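Metallo-beta-lactamase (Chryseobacterium indologenes, PDB 3L6N) hydrolyses the beta-lactam ring of penicillins, cephalosporins and carbapenems with the help of zinc ions, and so confers resistance to these antibiotics. Local coordinates at residues S162-D167 with H200-G205; I17-G22 with S30-Y35; Y151-G156 with A193-P198. All blocks are in the same frame, centred on the assembly; numbering follows the deposited sequence. Where two conformers were deposited one is given.

Contact 1: residues S162-D167 with H200-G205. With ZN (zinc ion), chain C.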
loop_
_atom_site.group_PDB
_atom_site.type_symbol
_atom_site.label_atom_id
_atom_site.label_comp_id
_atom_site.label_asym_id
_atom_site.label_seq_id
_atom_site.Cartn_x
_atom_site.Cartn_y
_atom_site.Cartn_z
ATOM N N SER A 162 -3.275 -4.373 -11.840
ATOM C CA SER A 162 -3.908 -5.690 -11.763
ATOM C C SER A 162 -4.032 -6.305 -13.146
ATOM O O SER A 162 -4.287 -5.594 -14.123
ATOM C CB SER A 162 -5.314 -5.556 -11.172
ATOM O OG SER A 162 -6.042 -6.773 -11.224
ATOM N N ASN A 163 -3.896 -7.628 -13.200
ATOM C CA ASN A 163 -4.220 -8.408 -14.401
ATOM C C ASN A 163 -5.614 -8.098 -14.976
ATOM O O ASN A 163 -5.871 -8.349 -16.163
ATOM C CB ASN A 163 -4.050 -9.918 -14.130
ATOM C CG ASN A 163 -5.017 -10.461 -13.067
ATOM O OD1 ASN A 163 -6.212 -10.141 -13.058
ATOM N ND2 ASN A 163 -4.501 -11.314 -12.189
ATOM N N SER A 164 -6.489 -7.546 -14.132
ATOM C CA SER A 164 -7.873 -7.228 -14.496
ATOM C C SER A 164 -8.092 -5.772 -14.937
ATOM O O SER A 164 -9.194 -5.409 -15.355
ATOM C CB SER A 164 -8.818 -7.570 -13.335
ATOM O OG SER A 164 -8.705 -6.623 -12.282
ATOM N N ALA A 165 -7.056 -4.942 -14.827
ATOM C CA ALA A 165 -7.145 -3.537 -15.256
ATOM C C ALA A 165 -7.167 -3.436 -16.784
ATOM O O ALA A 165 -6.495 -4.212 -17.460
ATOM C CB ALA A 165 -5.993 -2.716 -14.679
ATOM N N THR A 166 -7.940 -2.495 -17.317
ATOM C CA THR A 166 -8.028 -2.321 -18.777
ATOM C C THR A 166 -7.359 -1.036 -19.264
ATOM O O THR A 166 -7.240 -0.807 -20.472
ATOM C CB THR A 166 -9.479 -2.422 -19.299
ATOM O OG1 THR A 166 -10.299 -1.448 -18.648
ATOM C CG2 THR A 166 -10.048 -3.826 -19.047
ATOM N N ASP A 167 -6.929 -0.202 -18.317
ATOM C CA ASP A 167 -6.070 0.948 -18.612
ATOM C C ASP A 167 -5.160 1.260 -17.420
ATOM O O ASP A 167 -5.205 0.567 -16.401
ATOM C CB ASP A 167 -6.884 2.180 -19.034
ATOM C CG ASP A 167 -7.994 2.522 -18.057
ATOM O OD1 ASP A 167 -7.717 2.737 -16.856
ATOM O OD2 ASP A 167 -9.157 2.596 -18.502
ATOM N N HIS A 200 -4.811 -1.637 -6.997
ATOM C CA HIS A 200 -6.240 -1.571 -7.281
ATOM C C HIS A 200 -6.730 -2.827 -7.985
ATOM O O HIS A 200 -5.943 -3.540 -8.604
ATOM C CB HIS A 200 -6.539 -0.361 -8.169
ATOM C CG HIS A 200 -6.204 0.955 -7.541
ATOM N ND1 HIS A 200 -7.082 1.626 -6.718
ATOM C CD2 HIS A 200 -5.093 1.725 -7.617
ATOM C CE1 HIS A 200 -6.527 2.754 -6.316
ATOM N NE2 HIS A 200 -5.318 2.837 -6.842
ATOM N N ASP A 201 -8.035 -3.079 -7.882
ATOM C CA ASP A 201 -8.711 -4.156 -8.626
ATOM C C ASP A 201 -8.328 -5.544 -8.108
ATOM O O ASP A 201 -7.979 -5.691 -6.930
ATOM C CB ASP A 201 -8.496 -3.979 -10.148
ATOM C CG ASP A 201 -8.632 -2.512 -10.600
ATOM O OD1 ASP A 201 -9.711 -1.909 -10.386
ATOM O OD2 ASP A 201 -7.660 -1.950 -11.166
ATOM N N GLU A 202 -8.414 -6.561 -8.962
ATOM C CA GLU A 202 -8.153 -7.943 -8.553
ATOM C C GLU A 202 -6.697 -8.196 -8.159
ATOM O O GLU A 202 -5.786 -7.919 -8.942
ATOM C CB GLU A 202 -8.547 -8.904 -9.683
ATOM C CG GLU A 202 -9.980 -9.384 -9.619
ATOM C CD GLU A 202 -10.187 -10.442 -8.537
ATOM O OE1 GLU A 202 -11.344 -10.656 -8.139
ATOM O OE2 GLU A 202 -9.194 -11.049 -8.076
ATOM N N TRP A 203 -6.476 -8.727 -6.954
ATOM C CA TRP A 203 -5.128 -9.107 -6.529
ATOM C C TRP A 203 -4.807 -10.577 -6.794
ATOM O O TRP A 203 -3.639 -10.957 -6.846
ATOM C CB TRP A 203 -4.875 -8.761 -5.051
ATOM C CG TRP A 203 -5.739 -9.513 -4.071
ATOM C CD1 TRP A 203 -6.918 -9.091 -3.524
ATOM C CD2 TRP A 203 -5.484 -10.812 -3.517
ATOM N NE1 TRP A 203 -7.419 -10.051 -2.668
ATOM C CE2 TRP A 203 -6.560 -11.116 -2.649
ATOM C CE3 TRP A 203 -4.458 -11.751 -3.673
ATOM C CZ2 TRP A 203 -6.630 -12.317 -1.932
ATOM C CZ3 TRP A 203 -4.534 -12.948 -2.973
ATOM C CH2 TRP A 203 -5.608 -13.219 -2.107
ATOM N N LYS A 204 -5.847 -11.394 -6.946
ATOM C CA LYS A 204 -5.680 -12.817 -7.249
ATOM C C LYS A 204 -5.309 -13.056 -8.713
ATOM O O LYS A 204 -5.607 -12.232 -9.586
ATOM C CB LYS A 204 -6.974 -13.581 -6.941
ATOM C CG LYS A 204 -7.389 -13.529 -5.484
ATOM C CD LYS A 204 -8.693 -14.274 -5.283
ATOM C CE LYS A 204 -9.029 -14.356 -3.815
ATOM N NZ LYS A 204 -10.329 -15.039 -3.577
ATOM N N GLY A 205 -4.664 -14.189 -8.968
ATOM C CA GLY A 205 -4.490 -14.681 -10.335
ATOM C C GLY A 205 -3.116 -14.515 -10.947
ATOM O O GLY A 205 -2.809 -15.141 -11.967
HETATM ZN ZN ZN C . -3.725 3.853 -5.871
HETATM O O HOH W 1 -4.990 -2.101 -11.204
HETATM O O HOH W 2 -10.905 -6.013 -10.705
HETATM O O HOH W 3 -3.365 5.898 -6.018
#
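Direct hydrogen bonds between S162 and E202 and between N163 and K204 join two irregular loops. S162 OG gives its proton to the backbone O of E202 over 2.6 Å, arriving in the carbonyl plane on a lone pair. Its chi1 of 173° swings the hydroxyl away from its own backbone N and across to the other loop. The same oxygen accepts from S164 N, at 3.0 Å and nearly straight. One small side chain thus ties its own turn to the facing backbone. N163 ND2 reaches K204 O at 3.0 Å, somewhat tilted from the carbonyl plane, and the same amide nitrogen also serves G206 O.

These bonds build on an ST turn at S162, set within a type I beta turn from S162 to A165 that A165 N closes onto S162 O. In the metallo-beta-lactamase fold the segment 200-205 opens with a metal ligand: H200 NE2 binds zinc at 2.1 Å, and D80, C158 and a water molecule supply the other ligands, while H200 ND1 is held by S30 O.

Water carries the second set of links. One molecule accepts from S162 N and donates to D201 OD2 at 2.7 Å; in the modelled position of S164, another probably links its OG to E202 N, the latter bond weak.

Nonpolar contact is slight, with S162 CB lying 3.7 Å from D201 CB.

Contact 2: residues I17-G22 with S30-Y35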
loop_
_atom_site.group_PDB
_atom_site.type_symbol
_atom_site.label_atom_id
_atom_site.label_comp_id
_atom_site.label_asym_id
_atom_site.label_seq_id
_atom_site.Cartn_x
_atom_site.Cartn_y
_atom_site.Cartn_z
ATOM N N ILE A 17 -4.072 -9.094 3.426
ATOM C CA ILE A 17 -4.507 -8.200 2.355
ATOM C C ILE A 17 -5.873 -7.712 2.778
ATOM O O ILE A 17 -6.681 -8.514 3.211
ATOM C CB ILE A 17 -4.671 -8.961 1.025
ATOM C CG1 ILE A 17 -3.331 -9.567 0.598
ATOM C CG2 ILE A 17 -5.254 -8.039 -0.064
ATOM C CD1 ILE A 17 -3.488 -10.912 -0.115
ATOM N N TYR A 18 -6.120 -6.408 2.703
ATOM C CA TYR A 18 -7.480 -5.910 2.918
ATOM C C TYR A 18 -7.919 -4.983 1.794
ATOM O O TYR A 18 -7.124 -4.219 1.248
ATOM C CB TYR A 18 -7.683 -5.304 4.320
ATOM C CG TYR A 18 -7.136 -3.912 4.567
ATOM C CD1 TYR A 18 -7.969 -2.791 4.476
ATOM C CD2 TYR A 18 -5.810 -3.712 4.945
ATOM C CE1 TYR A 18 -7.495 -1.511 4.735
ATOM C CE2 TYR A 18 -5.319 -2.427 5.216
ATOM C CZ TYR A 18 -6.170 -1.330 5.107
ATOM O OH TYR A 18 -5.711 -0.054 5.351
ATOM N N LYS A 19 -9.193 -5.077 1.431
ATOM C CA LYS A 19 -9.705 -4.303 0.293
ATOM C C LYS A 19 -10.695 -3.280 0.827
ATOM O O LYS A 19 -11.524 -3.618 1.665
ATOM C CB LYS A 19 -10.444 -5.206 -0.705
ATOM C CG LYS A 19 -9.632 -6.300 -1.366
ATOM C CD LYS A 19 -10.475 -7.062 -2.395
ATOM C CE LYS A 19 -10.862 -6.197 -3.597
ATOM N NZ LYS A 19 -9.779 -5.967 -4.614
ATOM N N THR A 20 -10.573 -2.035 0.377
ATOM C CA THR A 20 -11.574 -1.000 0.691
ATOM C C THR A 20 -12.094 -0.374 -0.591
ATOM O O THR A 20 -11.478 -0.492 -1.653
ATOM C CB THR A 20 -11.045 0.092 1.653
ATOM O OG1 THR A 20 -10.052 0.901 1.013
ATOM C CG2 THR A 20 -10.481 -0.539 2.926
ATOM N N PHE A 21 -13.248 0.278 -0.481
ATOM C CA PHE A 21 -13.990 0.728 -1.651
ATOM C C PHE A 21 -14.277 2.209 -1.561
ATOM O O PHE A 21 -14.451 2.753 -0.466
ATOM C CB PHE A 21 -15.314 -0.032 -1.741
ATOM C CG PHE A 21 -15.142 -1.508 -1.915
ATOM C CD1 PHE A 21 -15.100 -2.357 -0.808
ATOM C CD2 PHE A 21 -15.001 -2.053 -3.188
ATOM C CE1 PHE A 21 -14.917 -3.732 -0.976
ATOM C CE2 PHE A 21 -14.828 -3.421 -3.361
ATOM C CZ PHE A 21 -14.787 -4.259 -2.258
ATOM N N GLY A 22 -14.330 2.849 -2.722
ATOM C CA GLY A 22 -14.727 4.257 -2.800
ATOM C C GLY A 22 -15.458 4.516 -4.097
ATOM O O GLY A 22 -15.159 3.895 -5.114
ATOM N N SER A 30 -12.050 -0.310 -6.098
ATOM C CA SER A 30 -11.433 -1.033 -5.003
ATOM C C SER A 30 -9.971 -0.623 -4.907
ATOM O O SER A 30 -9.334 -0.275 -5.911
ATOM C CB SER A 30 -11.543 -2.537 -5.259
ATOM O OG SER A 30 -11.358 -3.280 -4.076
ATOM N N ALA A 31 -9.449 -0.641 -3.687
ATOM C CA ALA A 31 -8.016 -0.472 -3.462
ATOM C C ALA A 31 -7.575 -1.579 -2.533
ATOM O O ALA A 31 -8.253 -1.871 -1.550
ATOM C CB ALA A 31 -7.718 0.888 -2.825
ATOM N N ASN A 32 -6.433 -2.185 -2.845
ATOM C CA ASN A 32 -5.855 -3.222 -1.994
ATOM C C ASN A 32 -4.766 -2.648 -1.115
ATOM O O ASN A 32 -3.839 -2.004 -1.600
ATOM C CB ASN A 32 -5.272 -4.333 -2.861
ATOM C CG ASN A 32 -6.272 -4.875 -3.834
ATOM O OD1 ASN A 32 -7.378 -5.262 -3.452
ATOM N ND2 ASN A 32 -5.909 -4.880 -5.114
ATOM N N SER A 33 -4.921 -2.851 0.186
ATOM C CA SER A 33 -3.923 -2.438 1.170
ATOM C C SER A 33 -3.524 -3.679 1.952
ATOM O O SER A 33 -4.005 -4.783 1.669
ATOM C CB SER A 33 -4.500 -1.343 2.079
ATOM O OG SER A 33 -4.707 -0.146 1.324
ATOM N N MET A 34 -2.617 -3.522 2.913
ATOM C CA MET A 34 -2.201 -4.672 3.715
ATOM C C MET A 34 -2.110 -4.289 5.175
ATOM O O MET A 34 -1.971 -3.115 5.514
ATOM C CB MET A 34 -0.841 -5.205 3.232
ATOM C CG MET A 34 -0.859 -5.609 1.782
ATOM S SD MET A 34 0.568 -6.585 1.282
ATOM C CE MET A 34 0.119 -8.219 1.893
ATOM N N TYR A 35 -2.191 -5.289 6.040
ATOM C CA TYR A 35 -1.740 -5.090 7.409
ATOM C C TYR A 35 -0.988 -6.287 7.949
ATOM O O TYR A 35 -1.182 -7.404 7.500
ATOM C CB TYR A 35 -2.881 -4.643 8.340
ATOM C CG TYR A 35 -3.936 -5.658 8.752
ATOM C CD1 TYR A 35 -3.663 -6.653 9.700
ATOM C CD2 TYR A 35 -5.246 -5.566 8.252
ATOM C CE1 TYR A 35 -4.670 -7.561 10.128
ATOM C CE2 TYR A 35 -6.230 -6.459 8.653
ATOM C CZ TYR A 35 -5.952 -7.442 9.586
ATOM O OH TYR A 35 -6.947 -8.299 9.986
HETATM O O HOH W 4 -7.512 -0.123 0.694
#
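N32 OD1 receives K19 NZ at 2.8 Å, in the carbonyl plane and on a lone pair. The two side chains run side by side from a non-hydrogen-bonded pair, and the lysine curls back because its chain is bent at chi3 (67°) and chi4 (77°). The amide nitrogen of N32 turns to P198 O and D201 O, so both ends of the group are engaged and its rotation is fixed.

The backbones form an antiparallel beta hairpin, with paired bonds at Y18 and S33 and again at T20 and A31. On the face bearing those residues, S33 CB lies over the Y18 ring in a CH-pi contact, 3.7 Å from its centroid and offset toward the rim, while M34 O comes to the ring edge. A water bridges T20 OG1, A31 O and S33 OG, and T20 OG1 is also hydrogen-bonded to W49 N. On the reverse face I17 CG1 meets M34 CE at 3.9 Å.

Strand 195-198 packs against I17, N32 and M34, helix 54-65 against Y18 and Y35, and strand 41-45 continues the sheet beyond strand 27-38.

Contact 3: residues Y151-G156 with A193-P198; sequences YNVLDG and ATLIIP
Four backbone hydrogen bonds tie N152, L154 and G156 to T194, L195 and I197. T194 N donates to N152 O at 2.9 Å, L154 N to L195 O, and I197 N to L154 O; G156 N then reaches I197 O at 2.8 Å with a more bent N-H, the angle being 133°. L154 uses both its N and its O, reaching to L195 and I197 on either side of its partner I196, which is the signature of parallel pairing. Weaker CA-H...O contacts reinforce this pattern, among them I196 CA to L154 O at 3.3 Å.

Apolar contacts follow the register. V153 and L195 lie alongside one another and point the same way, with V153 CG2 4.0 Å from L195 CB. A chi1 of 170° turns V153 CG1 along the strand instead, where it comes to 4.2 Å from I197 CG1. On the other face L154 and I196 run together, L154 CB touching I196 CG1, and A193 CB approaches L154 CB at 4.4 Å.

Water joins the segments where the strands begin: one molecule donates to Y151 O and is also hydrogen-bonded to T194 OG1 at 2.8 Å. Here N152 and V153 form a G1 beta bulge against strand 145-148, and the positive phi of N152, 54°, suits the first position of such a bulge.

The two strands belong to a beta-alpha-beta unit whose crossover runs through helix 179-189. Strand 195-198 is the outermost of its five-stranded mixed sheet, while strand 145-148 flanks 153-157 on its other side, bringing W147 against N152, L154 and A193. From the opposite sheet, M34 of strand 27-38 meets V153 and D155, I17 of strand 15-24 meets I197, and L15 touches Y151 and V153.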
loop_
_atom_site.group_PDB
_atom_site.type_symbol
_atom_site.label_atom_id
_atom_site.label_comp_id
_atom_site.label_asym_id
_atom_site.label_seq_id
_atom_site.Cartn_x
_atom_site.Cartn_y
_atom_site.Cartn_z
ATOM N N TYR A 151 7.339 -13.975 4.208
ATOM C CA TYR A 151 6.078 -14.336 3.562
ATOM C C TYR A 151 6.194 -14.518 2.055
ATOM O O TYR A 151 5.278 -15.046 1.421
ATOM C CB TYR A 151 5.013 -13.271 3.876
ATOM C CG TYR A 151 4.755 -13.138 5.354
ATOM C CD1 TYR A 151 5.510 -12.266 6.145
ATOM C CD2 TYR A 151 3.765 -13.898 5.966
ATOM C CE1 TYR A 151 5.283 -12.155 7.514
ATOM C CE2 TYR A 151 3.526 -13.791 7.324
ATOM C CZ TYR A 151 4.286 -12.924 8.091
ATOM O OH TYR A 151 4.049 -12.834 9.440
ATOM N N ASN A 152 7.322 -14.072 1.495
ATOM C CA ASN A 152 7.540 -14.016 0.044
ATOM C C ASN A 152 6.441 -13.255 -0.687
ATOM O O ASN A 152 6.027 -13.625 -1.776
ATOM C CB ASN A 152 7.760 -15.415 -0.551
ATOM C CG ASN A 152 9.126 -15.980 -0.202
ATOM O OD1 ASN A 152 10.105 -15.243 -0.044
ATOM N ND2 ASN A 152 9.199 -17.298 -0.082
ATOM N N VAL A 153 5.989 -12.170 -0.063
ATOM C CA VAL A 153 4.938 -11.342 -0.646
ATOM C C VAL A 153 5.486 -9.945 -0.878
ATOM O O VAL A 153 6.133 -9.383 -0.002
ATOM C CB VAL A 153 3.696 -11.265 0.289
ATOM C CG1 VAL A 153 2.711 -10.207 -0.198
ATOM C CG2 VAL A 153 3.013 -12.620 0.392
ATOM N N LEU A 154 5.229 -9.408 -2.068
ATOM C CA LEU A 154 5.562 -8.024 -2.364
ATOM C C LEU A 154 4.291 -7.210 -2.460
ATOM O O LEU A 154 3.399 -7.544 -3.238
ATOM C CB LEU A 154 6.311 -7.902 -3.689
ATOM C CG LEU A 154 6.788 -6.479 -3.996
ATOM C CD1 LEU A 154 7.984 -6.107 -3.113
ATOM C CD2 LEU A 154 7.138 -6.334 -5.473
ATOM N N ASP A 155 4.212 -6.145 -1.665
ATOM C CA ASP A 155 3.125 -5.182 -1.810
ATOM C C ASP A 155 3.566 -4.215 -2.893
ATOM O O ASP A 155 4.408 -3.356 -2.655
ATOM C CB ASP A 155 2.887 -4.446 -0.486
ATOM C CG ASP A 155 1.693 -3.507 -0.529
ATOM O OD1 ASP A 155 1.057 -3.377 -1.593
ATOM O OD2 ASP A 155 1.416 -2.889 0.526
ATOM N N GLY A 156 2.998 -4.377 -4.084
ATOM C CA GLY A 156 3.385 -3.583 -5.254
ATOM C C GLY A 156 2.825 -2.179 -5.244
ATOM O O GLY A 156 3.404 -1.250 -5.848
ATOM N N ALA A 193 9.377 -13.574 -4.876
ATOM C CA ALA A 193 7.978 -13.257 -4.578
ATOM C C ALA A 193 7.029 -14.260 -5.216
ATOM O O ALA A 193 7.055 -14.474 -6.431
ATOM C CB ALA A 193 7.632 -11.843 -5.032
ATOM N N THR A 194 6.192 -14.878 -4.390
ATOM C CA THR A 194 5.197 -15.814 -4.891
ATOM C C THR A 194 3.829 -15.145 -4.975
ATOM O O THR A 194 2.872 -15.716 -5.501
ATOM C CB THR A 194 5.139 -17.094 -4.045
ATOM O OG1 THR A 194 5.044 -16.750 -2.661
ATOM C CG2 THR A 194 6.406 -17.936 -4.274
ATOM N N LEU A 195 3.761 -13.912 -4.472
ATOM C CA LEU A 195 2.537 -13.119 -4.524
ATOM C C LEU A 195 2.919 -11.650 -4.611
ATOM O O LEU A 195 3.724 -11.174 -3.823
ATOM C CB LEU A 195 1.687 -13.379 -3.282
ATOM C CG LEU A 195 0.355 -12.643 -3.137
ATOM C CD1 LEU A 195 -0.596 -12.939 -4.293
ATOM C CD2 LEU A 195 -0.293 -13.013 -1.797
ATOM N N ILE A 196 2.377 -10.960 -5.606
ATOM C CA ILE A 196 2.582 -9.514 -5.752
ATOM C C ILE A 196 1.214 -8.850 -5.713
ATOM O O ILE A 196 0.322 -9.208 -6.488
ATOM C CB ILE A 196 3.362 -9.159 -7.035
ATOM C CG1 ILE A 196 4.734 -9.854 -7.017
ATOM C CG2 ILE A 196 3.521 -7.639 -7.152
ATOM C CD1 ILE A 196 5.569 -9.646 -8.253
ATOM N N ILE A 197 1.032 -7.917 -4.774
ATOM C CA ILE A 197 -0.267 -7.269 -4.606
ATOM C C ILE A 197 -0.297 -5.980 -5.411
ATOM O O ILE A 197 0.508 -5.076 -5.151
ATOM C CB ILE A 197 -0.550 -6.939 -3.111
ATOM C CG1 ILE A 197 -0.431 -8.189 -2.221
ATOM C CG2 ILE A 197 -1.922 -6.239 -2.932
ATOM C CD1 ILE A 197 -1.366 -9.338 -2.593
ATOM N N PRO A 198 -1.230 -5.881 -6.376
ATOM C CA PRO A 198 -1.454 -4.620 -7.087
ATOM C C PRO A 198 -2.298 -3.653 -6.257
ATOM O O PRO A 198 -3.111 -4.082 -5.430
ATOM C CB PRO A 198 -2.219 -5.056 -8.338
ATOM C CG PRO A 198 -3.027 -6.248 -7.885
ATOM C CD PRO A 198 -2.189 -6.923 -6.793
HETATM O O HOH W 5 3.380 -15.646 -0.718
#

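Overall arrangement
Contact 2 belongs to the seven-stranded sheet and contact 3 to the five-stranded one, the two sheets that face each other in the alphabeta/betaalpha sandwich of metallo-beta-lactamases; contact 1 joins loops that follow strands 153-157 and 195-198. The centres of the three contacts are about 13 to 14 Å from one another. Contact 2 closes first along the chain, whereas the segments of contacts 1 and 3 alternate, because each strand of contact 3 leads into a loop of contact 1. N32 of contact 2 ties in both other contacts, side chains of I17, N32 and M34 pack between the sheets, and S30 joins the hairpin to segment 200-205, coupling the sandwich to the metal site.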